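Local coordinates for protein erythrocyte binding antigen 140 (Plasmodium falciparum, PDB 4GF2) that probably binds a receptor on the host erythrocyte surface, consistent with sialic acid-dependent recognition of glycophorin C during parasite invasion, at residues A[13-18]-A[41-47]; A[90-94]-A[150-155]; A[147-151]-A[166-172]. The protein carries 3 engineered substitutions. One frame throughout, in Å; residues are numbered along the deposited sequence.

Contact 1 (A[13-18]-A[41-47])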
ATOM      1  N   ALA A  13     -31.781  22.953  23.460  1.00 65.25           N
ATOM      2  CA  ALA A  13     -31.241  24.139  22.809  1.00 65.65           C
ATOM      3  C   ALA A  13     -29.825  23.851  22.311  1.00 63.25           C
ATOM      4  O   ALA A  13     -29.446  24.254  21.213  1.00 64.53           O
ATOM      5  CB  ALA A  13     -31.244  25.320  23.766  1.00 66.03           C
ATOM      6  N   CYS A  14     -29.049  23.139  23.121  1.00 59.83           N
ATOM      7  CA  CYS A  14     -27.694  22.758  22.739  1.00 56.01           C
ATOM      8  C   CYS A  14     -27.706  21.425  22.001  1.00 52.29           C
ATOM      9  O   CYS A  14     -26.939  21.217  21.062  1.00 49.81           O
ATOM     10  CB  CYS A  14     -26.793  22.672  23.970  1.00 54.92           C
ATOM     11  SG  CYS A  14     -26.520  24.256  24.798  1.00 48.31           S
ATOM     12  N   GLY A  15     -28.580  20.522  22.433  1.00 51.20           N
ATOM     13  CA  GLY A  15     -28.759  19.254  21.754  1.00 50.76           C
ATOM     14  C   GLY A  15     -27.822  18.160  22.225  1.00 49.18           C
ATOM     15  O   GLY A  15     -26.800  18.423  22.853  1.00 46.44           O
ATOM     16  N   ILE A  16     -28.186  16.919  21.917  1.00 52.58           N
ATOM     17  CA  ILE A  16     -27.363  15.763  22.247  1.00 53.95           C
ATOM     18  C   ILE A  16     -25.984  15.907  21.616  1.00 50.09           C
ATOM     19  O   ILE A  16     -25.846  16.457  20.526  1.00 49.79           O
ATOM     20  CB  ILE A  16     -28.001  14.453  21.745  1.00 61.48           C
ATOM     21  CG1 ILE A  16     -29.450  14.342  22.222  1.00 71.87           C
ATOM     22  CG2 ILE A  16     -27.195  13.250  22.218  1.00 57.74           C
ATOM     23  CD1 ILE A  16     -30.472  14.428  21.100  1.00 80.39           C
ATOM     24  N   LYS A  17     -24.965  15.406  22.305  1.00 46.73           N
ATOM     25  CA  LYS A  17     -23.596  15.492  21.814  1.00 44.50           C
ATOM     26  C   LYS A  17     -23.180  14.214  21.100  1.00 44.48           C
ATOM     27  O   LYS A  17     -23.662  13.125  21.415  1.00 43.78           O
ATOM     28  CB  LYS A  17     -22.640  15.774  22.972  1.00 43.09           C
ATOM     29  CG  LYS A  17     -22.872  17.123  23.635  1.00 43.85           C
ATOM     30  CD  LYS A  17     -21.938  17.347  24.808  1.00 44.37           C
ATOM     31  CE  LYS A  17     -22.146  18.718  25.430  1.00 45.73           C
ATOM     32  NZ  LYS A  17     -21.830  19.836  24.496  1.00 47.09           N
ATOM     33  N   ARG A  18     -22.293  14.353  20.123  1.00 45.19           N
ATOM     34  CA  ARG A  18     -21.701  13.196  19.471  1.00 47.18           C
ATOM     35  C   ARG A  18     -20.759  12.534  20.465  1.00 45.55           C
ATOM     36  O   ARG A  18     -20.057  13.219  21.218  1.00 43.42           O
ATOM     37  CB  ARG A  18     -20.949  13.616  18.208  1.00 48.17           C
ATOM     38  CG  ARG A  18     -21.846  14.210  17.130  1.00 50.85           C
ATOM     39  CD  ARG A  18     -21.059  14.624  15.890  1.00 52.77           C
ATOM     40  NE  ARG A  18     -20.390  15.913  16.064  1.00 51.75           N
ATOM     41  CZ  ARG A  18     -20.958  17.096  15.841  1.00 54.14           C
ATOM     42  NH1 ARG A  18     -22.217  17.179  15.432  1.00 56.01           N
ATOM     43  NH2 ARG A  18     -20.264  18.207  16.028  1.00 54.83           N
ATOM     44  N   ILE A  41     -16.530  22.325  19.717  1.00 42.91           N
ATOM     45  CA  ILE A  41     -17.512  22.641  18.687  1.00 46.00           C
ATOM     46  C   ILE A  41     -18.934  22.558  19.239  1.00 46.89           C
ATOM     47  O   ILE A  41     -19.793  23.363  18.878  1.00 47.19           O
ATOM     48  CB  ILE A  41     -17.359  21.709  17.468  1.00 47.08           C
ATOM     49  CG1 ILE A  41     -16.074  22.051  16.715  1.00 50.02           C
ATOM     50  CG2 ILE A  41     -18.553  21.833  16.525  1.00 46.69           C
ATOM     51  CD1 ILE A  41     -15.699  21.041  15.672  1.00 52.27           C
ATOM     52  N   GLN A  42     -19.172  21.599  20.130  1.00 46.12           N
ATOM     53  CA  GLN A  42     -20.516  21.364  20.653  1.00 44.80           C
ATOM     54  C   GLN A  42     -20.740  21.961  22.038  1.00 42.31           C
ATOM     55  O   GLN A  42     -21.760  21.691  22.676  1.00 43.38           O
ATOM     56  CB  GLN A  42     -20.812  19.867  20.690  1.00 44.47           C
ATOM     57  CG  GLN A  42     -20.888  19.227  19.316  1.00 47.46           C
ATOM     58  CD  GLN A  42     -21.664  17.927  19.327  1.00 50.63           C
ATOM     59  OE1 GLN A  42     -21.202  16.916  19.858  1.00 48.67           O
ATOM     60  NE2 GLN A  42     -22.854  17.949  18.747  1.00 55.22           N
ATOM     61  N   LEU A  43     -19.791  22.766  22.503  1.00 40.25           N
ATOM     62  CA  LEU A  43     -19.930  23.440  23.787  1.00 41.62           C
ATOM     63  C   LEU A  43     -21.308  24.084  23.879  1.00 44.97           C
ATOM     64  O   LEU A  43     -21.769  24.712  22.928  1.00 47.41           O
ATOM     65  CB  LEU A  43     -18.842  24.500  23.948  1.00 42.84           C
ATOM     66  CG  LEU A  43     -18.707  25.104  25.349  1.00 44.93           C
ATOM     67  CD1 LEU A  43     -18.123  24.091  26.335  1.00 43.49           C
ATOM     68  CD2 LEU A  43     -17.864  26.376  25.314  1.00 48.74           C
ATOM     69  N   CYS A  44     -21.966  23.921  25.021  1.00 45.39           N
ATOM     70  CA  CYS A  44     -23.342  24.382  25.178  1.00 45.02           C
ATOM     71  C   CYS A  44     -23.417  25.900  25.321  1.00 43.69           C
ATOM     72  O   CYS A  44     -23.145  26.442  26.386  1.00 41.55           O
ATOM     73  CB  CYS A  44     -23.984  23.717  26.393  1.00 44.66           C
ATOM     74  SG  CYS A  44     -25.694  24.209  26.659  1.00 56.84           S
ATOM     75  N   ILE A  45     -23.799  26.577  24.242  1.00 45.82           N
ATOM     76  CA  ILE A  45     -23.854  28.035  24.233  1.00 48.91           C
ATOM     77  C   ILE A  45     -25.137  28.598  23.617  1.00 52.39           C
ATOM     78  O   ILE A  45     -25.394  29.797  23.698  1.00 54.66           O
ATOM     79  CB  ILE A  45     -22.653  28.607  23.465  1.00 49.46           C
ATOM     80  CG1 ILE A  45     -22.713  28.172  21.999  1.00 49.49           C
ATOM     81  CG2 ILE A  45     -21.361  28.142  24.106  1.00 48.51           C
ATOM     82  CD1 ILE A  45     -21.565  28.679  21.163  1.00 48.97           C
ATOM     83  N   ALA A  46     -25.942  27.732  23.008  1.00 52.48           N
ATOM     84  CA  ALA A  46     -27.157  28.158  22.324  1.00 54.40           C
ATOM     85  C   ALA A  46     -28.031  29.046  23.203  1.00 56.80           C
ATOM     86  O   ALA A  46     -28.643  29.998  22.719  1.00 61.36           O
ATOM     87  CB  ALA A  46     -27.950  26.943  21.865  1.00 53.16           C
ATOM     88  N   ASN A  47     -28.093  28.737  24.493  1.00 54.12           N
ATOM     89  CA  ASN A  47     -28.989  29.456  25.394  1.00 56.72           C
ATOM     90  C   ASN A  47     -28.725  30.954  25.426  1.00 59.72           C
ATOM     91  O   ASN A  47     -29.646  31.743  25.631  1.00 64.37           O
ATOM     92  CB  ASN A  47     -28.921  28.870  26.802  1.00 55.41           C
ATOM     93  CG  ASN A  47     -29.448  27.455  26.858  1.00 55.68           C
ATOM     94  OD1 ASN A  47     -30.655  27.228  26.750  1.00 57.95           O
ATOM     95  ND2 ASN A  47     -28.549  26.489  27.017  1.00 53.98           N
TER
HETATM   96  O   HOH W   1     -24.051  22.571  21.563  1.00 60.15           O
HETATM   97  O   HOH W   2     -18.944  15.821  21.121  1.00 40.32           O

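Contact 2 (A[90-94]-A[150-155])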
ATOM      1  N   LEU A  90     -15.396  17.626  31.668  1.00 32.79           N
ATOM      2  CA  LEU A  90     -15.992  18.659  32.509  1.00 33.27           C
ATOM      3  C   LEU A  90     -15.014  19.813  32.646  1.00 31.88           C
ATOM      4  O   LEU A  90     -15.355  20.972  32.419  1.00 33.16           O
ATOM      5  CB  LEU A  90     -16.316  18.123  33.905  1.00 35.91           C
ATOM      6  CG  LEU A  90     -17.658  17.429  34.124  1.00 37.87           C
ATOM      7  CD1 LEU A  90     -17.694  16.853  35.519  1.00 38.63           C
ATOM      8  CD2 LEU A  90     -18.830  18.385  33.914  1.00 39.64           C
ATOM      9  N   ARG A  91     -13.788  19.473  33.022  1.00 30.99           N
ATOM     10  CA  ARG A  91     -12.764  20.462  33.300  1.00 33.43           C
ATOM     11  C   ARG A  91     -12.394  21.220  32.034  1.00 34.77           C
ATOM     12  O   ARG A  91     -12.295  22.449  32.040  1.00 37.79           O
ATOM     13  CB  ARG A  91     -11.527  19.781  33.899  1.00 35.97           C
ATOM     14  CG  ARG A  91     -11.821  18.985  35.170  1.00 36.69           C
ATOM     15  CD  ARG A  91     -10.624  18.161  35.626  1.00 39.06           C
ATOM     16  NE  ARG A  91      -9.533  19.010  36.094  1.00 41.15           N
ATOM     17  CZ  ARG A  91      -9.492  19.581  37.295  1.00 42.86           C
ATOM     18  NH1 ARG A  91     -10.484  19.403  38.164  1.00 41.44           N
ATOM     19  NH2 ARG A  91      -8.460  20.341  37.625  1.00 46.24           N
ATOM     20  N   ASN A  92     -12.201  20.489  30.943  1.00 32.98           N
ATOM     21  CA  ASN A  92     -11.757  21.106  29.700  1.00 33.10           C
ATOM     22  C   ASN A  92     -12.825  21.990  29.085  1.00 33.91           C
ATOM     23  O   ASN A  92     -12.514  22.977  28.424  1.00 35.30           O
ATOM     24  CB  ASN A  92     -11.299  20.044  28.709  1.00 33.16           C
ATOM     25  CG  ASN A  92     -10.000  19.404  29.123  1.00 34.86           C
ATOM     26  OD1 ASN A  92      -9.279  19.941  29.962  1.00 36.43           O
ATOM     27  ND2 ASN A  92      -9.686  18.258  28.536  1.00 34.96           N
ATOM     28  N   SER A  93     -14.087  21.648  29.307  1.00 33.39           N
ATOM     29  CA  SER A  93     -15.162  22.493  28.813  1.00 34.60           C
ATOM     30  C   SER A  93     -15.280  23.751  29.656  1.00 36.29           C
ATOM     31  O   SER A  93     -15.560  24.826  29.127  1.00 37.54           O
ATOM     32  CB  SER A  93     -16.489  21.741  28.772  1.00 34.66           C
ATOM     33  OG  SER A  93     -16.616  21.048  27.544  1.00 36.31           O
ATOM     34  N   PHE A  94     -15.063  23.627  30.963  1.00 36.91           N
ATOM     35  CA  PHE A  94     -15.090  24.799  31.830  1.00 38.46           C
ATOM     36  C   PHE A  94     -14.021  25.788  31.382  1.00 39.45           C
ATOM     37  O   PHE A  94     -14.241  26.999  31.359  1.00 40.46           O
ATOM     38  CB  PHE A  94     -14.859  24.419  33.290  1.00 38.40           C
ATOM     39  CG  PHE A  94     -14.833  25.600  34.225  1.00 37.98           C
ATOM     40  CD1 PHE A  94     -16.006  26.231  34.597  1.00 36.62           C
ATOM     41  CD2 PHE A  94     -13.636  26.076  34.727  1.00 38.48           C
ATOM     42  CE1 PHE A  94     -15.988  27.311  35.452  1.00 36.50           C
ATOM     43  CE2 PHE A  94     -13.613  27.160  35.583  1.00 38.26           C
ATOM     44  CZ  PHE A  94     -14.791  27.773  35.949  1.00 37.76           C
ATOM     45  N   LEU A 150     -19.572  29.680  39.016  1.00 41.94           N
ATOM     46  CA  LEU A 150     -19.856  29.008  37.753  1.00 40.15           C
ATOM     47  C   LEU A 150     -19.388  27.551  37.782  1.00 38.92           C
ATOM     48  O   LEU A 150     -20.102  26.649  37.343  1.00 38.16           O
ATOM     49  CB  LEU A 150     -19.189  29.751  36.592  1.00 40.60           C
ATOM     50  CG  LEU A 150     -19.835  31.072  36.165  1.00 43.43           C
ATOM     51  CD1 LEU A 150     -18.946  31.813  35.184  1.00 43.99           C
ATOM     52  CD2 LEU A 150     -21.197  30.822  35.547  1.00 44.38           C
ATOM     53  N   TRP A 151     -18.186  27.323  38.298  1.00 39.35           N
ATOM     54  CA  TRP A 151     -17.651  25.970  38.391  1.00 38.28           C
ATOM     55  C   TRP A 151     -18.516  25.131  39.320  1.00 40.90           C
ATOM     56  O   TRP A 151     -18.986  24.055  38.947  1.00 42.50           O
ATOM     57  CB  TRP A 151     -16.214  25.999  38.903  1.00 36.14           C
ATOM     58  CG  TRP A 151     -15.682  24.653  39.282  1.00 35.02           C
ATOM     59  CD1 TRP A 151     -15.373  24.219  40.538  1.00 35.21           C
ATOM     60  CD2 TRP A 151     -15.394  23.563  38.400  1.00 35.05           C
ATOM     61  NE1 TRP A 151     -14.907  22.929  40.491  1.00 34.92           N
ATOM     62  CE2 TRP A 151     -14.912  22.501  39.191  1.00 34.30           C
ATOM     63  CE3 TRP A 151     -15.501  23.379  37.017  1.00 36.31           C
ATOM     64  CZ2 TRP A 151     -14.534  21.276  38.648  1.00 33.90           C
ATOM     65  CZ3 TRP A 151     -15.128  22.160  36.478  1.00 36.53           C
ATOM     66  CH2 TRP A 151     -14.650  21.124  37.291  1.00 35.26           C
ATOM     67  N   ASN A 152     -18.731  25.634  40.530  1.00 40.92           N
ATOM     68  CA  ASN A 152     -19.531  24.924  41.514  1.00 40.64           C
ATOM     69  C   ASN A 152     -20.888  24.502  40.969  1.00 41.06           C
ATOM     70  O   ASN A 152     -21.334  23.380  41.206  1.00 41.88           O
ATOM     71  CB  ASN A 152     -19.713  25.779  42.765  1.00 42.24           C
ATOM     72  CG  ASN A 152     -18.469  25.816  43.624  1.00 44.97           C
ATOM     73  OD1 ASN A 152     -17.631  24.917  43.555  1.00 46.94           O
ATOM     74  ND2 ASN A 152     -18.342  26.852  44.444  1.00 47.04           N
ATOM     75  N   HIS A 153     -21.538  25.396  40.232  1.00 40.93           N
ATOM     76  CA  HIS A 153     -22.869  25.114  39.712  1.00 40.05           C
ATOM     77  C   HIS A 153     -22.793  24.165  38.524  1.00 37.74           C
ATOM     78  O   HIS A 153     -23.715  23.380  38.274  1.00 39.05           O
ATOM     79  CB  HIS A 153     -23.574  26.407  39.309  1.00 40.61           C
ATOM     80  CG  HIS A 153     -24.951  26.193  38.769  1.00 41.91           C
ATOM     81  ND1 HIS A 153     -26.007  25.793  39.559  1.00 43.55           N
ATOM     82  CD2 HIS A 153     -25.446  26.317  37.515  1.00 41.94           C
ATOM     83  CE1 HIS A 153     -27.094  25.682  38.816  1.00 44.72           C
ATOM     84  NE2 HIS A 153     -26.781  25.996  37.572  1.00 43.80           N
ATOM     85  N   MET A 154     -21.685  24.234  37.797  1.00 34.82           N
ATOM     86  CA  MET A 154     -21.478  23.352  36.651  1.00 34.64           C
ATOM     87  C   MET A 154     -21.442  21.889  37.082  1.00 33.60           C
ATOM     88  O   MET A 154     -21.950  21.017  36.382  1.00 32.93           O
ATOM     89  CB  MET A 154     -20.174  23.700  35.926  1.00 36.18           C
ATOM     90  CG  MET A 154     -19.878  22.778  34.757  1.00 37.40           C
ATOM     91  SD  MET A 154     -18.432  23.249  33.791  1.00 33.16           S
ATOM     92  CE  MET A 154     -18.616  22.128  32.410  1.00 27.77           C
ATOM     93  N   ILE A 155     -20.846  21.617  38.236  1.00 35.08           N
ATOM     94  CA  ILE A 155     -20.665  20.234  38.662  1.00 37.00           C
ATOM     95  C   ILE A 155     -21.609  19.832  39.790  1.00 39.03           C
ATOM     96  O   ILE A 155     -21.531  18.708  40.284  1.00 39.45           O
ATOM     97  CB  ILE A 155     -19.217  19.973  39.119  1.00 37.88           C
ATOM     98  CG1 ILE A 155     -18.900  20.778  40.381  1.00 39.38           C
ATOM     99  CG2 ILE A 155     -18.243  20.309  38.002  1.00 37.34           C
ATOM    100  CD1 ILE A 155     -17.554  20.460  40.978  1.00 39.75           C
TER

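Contact 3 (A[147-151]-A[166-172])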
ATOM      1  N   LYS A 147     -16.216  32.967  38.500  1.00 38.98           N
ATOM      2  CA  LYS A 147     -15.744  31.638  38.124  1.00 39.52           C
ATOM      3  C   LYS A 147     -16.042  30.584  39.184  1.00 42.07           C
ATOM      4  O   LYS A 147     -16.511  29.493  38.863  1.00 42.97           O
ATOM      5  CB  LYS A 147     -14.243  31.659  37.821  1.00 40.97           C
ATOM      6  CG  LYS A 147     -13.360  31.999  39.006  1.00 45.16           C
ATOM      7  CD  LYS A 147     -11.904  32.064  38.587  1.00 46.76           C
ATOM      8  CE  LYS A 147     -11.004  32.465  39.737  1.00 48.52           C
ATOM      9  NZ  LYS A 147      -9.569  32.340  39.369  1.00 47.95           N
ATOM     10  N   ALA A 148     -15.765  30.906  40.443  1.00 43.67           N
ATOM     11  CA  ALA A 148     -15.963  29.950  41.527  1.00 42.51           C
ATOM     12  C   ALA A 148     -17.405  29.462  41.548  1.00 43.26           C
ATOM     13  O   ALA A 148     -17.665  28.264  41.663  1.00 42.64           O
ATOM     14  CB  ALA A 148     -15.602  30.578  42.854  1.00 42.66           C
ATOM     15  N   ASN A 149     -18.342  30.396  41.428  1.00 45.57           N
ATOM     16  CA  ASN A 149     -19.757  30.057  41.414  1.00 48.21           C
ATOM     17  C   ASN A 149     -20.155  29.301  40.147  1.00 46.27           C
ATOM     18  O   ASN A 149     -20.973  28.381  40.196  1.00 49.55           O
ATOM     19  CB  ASN A 149     -20.604  31.320  41.575  1.00 54.68           C
ATOM     20  CG  ASN A 149     -22.087  31.048  41.439  1.00 61.78           C
ATOM     21  OD1 ASN A 149     -22.791  31.734  40.698  1.00 64.78           O
ATOM     22  ND2 ASN A 149     -22.571  30.033  42.146  1.00 64.41           N
ATOM     23  N   LEU A 150     -19.572  29.680  39.016  1.00 41.94           N
ATOM     24  CA  LEU A 150     -19.856  29.008  37.753  1.00 40.15           C
ATOM     25  C   LEU A 150     -19.388  27.551  37.782  1.00 38.92           C
ATOM     26  O   LEU A 150     -20.102  26.649  37.343  1.00 38.16           O
ATOM     27  CB  LEU A 150     -19.189  29.751  36.592  1.00 40.60           C
ATOM     28  CG  LEU A 150     -19.835  31.072  36.165  1.00 43.43           C
ATOM     29  CD1 LEU A 150     -18.946  31.813  35.184  1.00 43.99           C
ATOM     30  CD2 LEU A 150     -21.197  30.822  35.547  1.00 44.38           C
ATOM     31  N   TRP A 151     -18.186  27.323  38.298  1.00 39.35           N
ATOM     32  CA  TRP A 151     -17.651  25.970  38.391  1.00 38.28           C
ATOM     33  C   TRP A 151     -18.516  25.131  39.320  1.00 40.90           C
ATOM     34  O   TRP A 151     -18.986  24.055  38.947  1.00 42.50           O
ATOM     35  CB  TRP A 151     -16.214  25.999  38.903  1.00 36.14           C
ATOM     36  CG  TRP A 151     -15.682  24.653  39.282  1.00 35.02           C
ATOM     37  CD1 TRP A 151     -15.373  24.219  40.538  1.00 35.21           C
ATOM     38  CD2 TRP A 151     -15.394  23.563  38.400  1.00 35.05           C
ATOM     39  NE1 TRP A 151     -14.907  22.929  40.491  1.00 34.92           N
ATOM     40  CE2 TRP A 151     -14.912  22.501  39.191  1.00 34.30           C
ATOM     41  CE3 TRP A 151     -15.501  23.379  37.017  1.00 36.31           C
ATOM     42  CZ2 TRP A 151     -14.534  21.276  38.648  1.00 33.90           C
ATOM     43  CZ3 TRP A 151     -15.128  22.160  36.478  1.00 36.53           C
ATOM     44  CH2 TRP A 151     -14.650  21.124  37.291  1.00 35.26           C
ATOM     45  N   CYS A 166     -11.315  15.759  41.336  1.00 45.87           N
ATOM     46  CA  CYS A 166     -11.790  16.376  40.102  1.00 42.75           C
ATOM     47  C   CYS A 166     -12.748  17.539  40.371  1.00 39.64           C
ATOM     48  O   CYS A 166     -13.031  18.337  39.477  1.00 37.91           O
ATOM     49  CB  CYS A 166     -12.469  15.341  39.203  1.00 43.03           C
ATOM     50  SG  CYS A 166     -12.791  15.955  37.523  1.00 54.83           S
ATOM     51  N   ALA A 167     -13.233  17.637  41.606  1.00 39.85           N
ATOM     52  CA  ALA A 167     -14.170  18.690  41.977  1.00 40.10           C
ATOM     53  C   ALA A 167     -13.459  20.014  42.261  1.00 39.79           C
ATOM     54  O   ALA A 167     -14.110  21.042  42.460  1.00 39.16           O
ATOM     55  CB  ALA A 167     -14.988  18.264  43.182  1.00 42.82           C
ATOM     56  N   ILE A 168     -12.128  19.993  42.288  1.00 41.08           N
ATOM     57  CA  ILE A 168     -11.360  21.220  42.479  1.00 42.47           C
ATOM     58  C   ILE A 168     -11.310  22.002  41.173  1.00 41.17           C
ATOM     59  O   ILE A 168     -10.881  21.478  40.147  1.00 41.91           O
ATOM     60  CB  ILE A 168      -9.913  20.944  42.954  1.00 44.58           C
ATOM     61  CG1 ILE A 168      -9.909  20.116  44.240  1.00 48.95           C
ATOM     62  CG2 ILE A 168      -9.160  22.253  43.180  1.00 44.60           C
ATOM     63  CD1 ILE A 168     -10.661  20.756  45.379  1.00 51.95           C
ATOM     64  N   ILE A 169     -11.744  23.258  41.223  1.00 39.09           N
ATOM     65  CA  ILE A 169     -11.751  24.122  40.048  1.00 36.16           C
ATOM     66  C   ILE A 169     -10.425  24.022  39.292  1.00 35.38           C
ATOM     67  O   ILE A 169      -9.360  24.032  39.903  1.00 35.87           O
ATOM     68  CB  ILE A 169     -12.020  25.591  40.439  1.00 37.08           C
ATOM     69  CG1 ILE A 169     -12.247  26.446  39.194  1.00 39.20           C
ATOM     70  CG2 ILE A 169     -10.871  26.155  41.266  1.00 36.59           C
ATOM     71  CD1 ILE A 169     -12.757  27.837  39.513  1.00 42.05           C
ATOM     72  N   PRO A 170     -10.489  23.903  37.956  1.00 34.96           N
ATOM     73  CA  PRO A 170      -9.275  23.757  37.147  1.00 36.09           C
ATOM     74  C   PRO A 170      -8.386  24.993  37.198  1.00 38.06           C
ATOM     75  O   PRO A 170      -8.890  26.115  37.176  1.00 40.25           O
ATOM     76  CB  PRO A 170      -9.819  23.565  35.724  1.00 35.02           C
ATOM     77  CG  PRO A 170     -11.235  23.158  35.893  1.00 34.25           C
ATOM     78  CD  PRO A 170     -11.705  23.835  37.131  1.00 34.48           C
ATOM     79  N   ALA A 171      -7.076  24.786  37.272  1.00 37.76           N
ATOM     80  CA  ALA A 171      -6.137  25.895  37.197  1.00 38.75           C
ATOM     81  C   ALA A 171      -6.277  26.565  35.837  1.00 41.22           C
ATOM     82  O   ALA A 171      -6.633  25.923  34.849  1.00 40.66           O
ATOM     83  CB  ALA A 171      -4.708  25.410  37.408  1.00 39.25           C
ATOM     84  N   GLU A 172      -6.001  27.861  35.800  1.00 44.15           N
ATOM     85  CA  GLU A 172      -6.094  28.640  34.574  1.00 46.54           C
ATOM     86  C   GLU A 172      -4.825  28.494  33.745  1.00 50.74           C
ATOM     87  O   GLU A 172      -3.721  28.686  34.247  1.00 53.93           O
ATOM     88  CB  GLU A 172      -6.348  30.109  34.916  1.00 49.75           C
ATOM     89  CG  GLU A 172      -7.685  30.331  35.608  1.00 53.44           C
ATOM     90  CD  GLU A 172      -7.851  31.733  36.148  1.00 63.25           C
ATOM     91  OE1 GLU A 172      -6.881  32.516  36.089  1.00 72.09           O
ATOM     92  OE2 GLU A 172      -8.957  32.051  36.636  1.00 61.95           O
TER

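Contact 1 (A[13-18]-A[41-47])
The disulfide between Cys14 and Cys44 ties the end of the N-terminal helix 4-14 to the irregular segment that follows the short helix 38-41, in the first of the two Duffy-binding regions. The two sulfurs are 2.0 Å apart with a C-S-S-C torsion of 71°. Cys44 places its SG anti to the backbone N (chi1 -179°), carrying it across to the helix end. Beside the bridge, Ala46 CB packs on the last helical turn, 3.1 Å from Ala13 O.

Gly15 leaves the helix with positive phi, and the chain then runs past Gln42, whose amide joins the other end of the contact. Gln42 OE1 accepts the backbone N-H of Arg18 at 2.8 Å, in the carbonyl plane and on a lone pair. The same oxygen takes a bond from water 2, which also donates to Arg18 O. The amide lies nearly flat against the Arg18 guanidinium, with Arg18 NH1 3.5 Å from Gln42 NE2; the charge itself is paired with Asp38. Lys17 runs past Gln42 in the opposite direction, and its bend at chi4 (-63°) brings NZ to 2.6 Å from Gln42 O, at an angle too poor for a hydrogen bond. Its salt-bridge partner is Glu70 of helix 56-78, which also accepts a hydrogen bond from Cys44 N.

One covalent bond thus fixes the helix end, while two bonds on Gln42 OE1 and amide stacking restrain that side chain's rotation.

Contact 2 (A[90-94]-A[150-155])
Leu90 meets Met154 and Ile155 where helices 83-101 and 132-155 pack in the mainly helical Duffy-binding-like fold. The segments run roughly antiparallel, at 140°, with axes 11.3 Å apart. Leu90 splits its branches: CD2 lies 4.0 Å from Met154 CE, and CD1 reaches toward Ile155 CG2. The Met154 methyl also rests 3.5 Å from Leu90 O, the carbonyl that closes the helical turn to Phe94 N.

Arg91 leaves the helix away from the partner, yet its aliphatic CG still lies 4.1 Å from Trp151 CH2. Its guanidinium stands steeply to the indole, and its NH1 donates to Ile168 O in the loop beyond helix 132-155. Ser93 adds a looser contact from CB to Met154 CE; its hydroxyl is bonded to Glu70 and Arg39.

Phe94 swings its ring between the helices, CG anti to the backbone N (chi1 178°). Trp151 directs its benzo edge at one face of this ring in a T-shaped stack, with centroids 5.2 Å apart and planes at 68°. Met154 completes the cluster with an oblique Met-aromatic contact, its SD 5.2 Å from the centroid of the Phe94 ring. At the far rim of the ring, Phe94 CE1 comes within 3.6 Å of Trp151 N.

Contact 3 (A[147-151]-A[166-172])
Trp151 is gripped by the loop 166-172 at its indole N-H and over one face. NE1 donates to Ala167 O at 2.8 Å with an N-H...O angle of 166°. The carbonyl oxygen lies within the indole plane, whereas the nitrogen approaches from well above the carbonyl plane, 54° out of it. Farther round the same edge, Cys166 O is 3.4 Å from Trp151 CZ2. The loop then climbs over the ring and makes two CH-pi contacts on one face: Ile169 CA sits 3.6 Å from the centroid of the five-membered ring of Trp151, and Pro170 CD sits 3.7 Å from that of its six-membered ring, almost directly above it.

The side chain of Ile169 continues along the indole toward the helix, its CD1 reaching Lys147 O at 4.2 Å. One turn before Trp151, Lys147 has CG between its backbone N and carbonyl carbon (chi1 64°) and an extended chain beyond, which carries NZ to a salt bridge with Glu172 OE2 at 2.8 Å, meeting the carboxylate from above its plane. Glu144 is a second partner for this lysine.

Behind this first shell, the disulfide from Cys166 to Cys87 anchors the start of the loop, and Pro170 packs on Phe94. The buried indole N-H is therefore satisfied by main chain, and the loop is fastened to the helix by a hydrogen bond and ring packing at one end and a charged pair at the other.

All three contacts lie in the N-terminal Duffy-binding region, on the same side of the centre of this two-domain chain. Contact 1 closes before contact 2 opens, and their centres are 15 Å apart. They touch where Leu43 packs on Ser93, and Glu70 of helix 56-78 binds residues from both. Contacts 2 and 3, with centres only 6 Å apart, share Leu150 and Trp151 on helix 132-155, and Arg91 reaches from one into the loop of the other. Contact 3 stays about 10 Å from contact 1 at the nearest atoms. The N-terminal segment, the helical core and the loop leading to helix 175-202 are thus joined in succession.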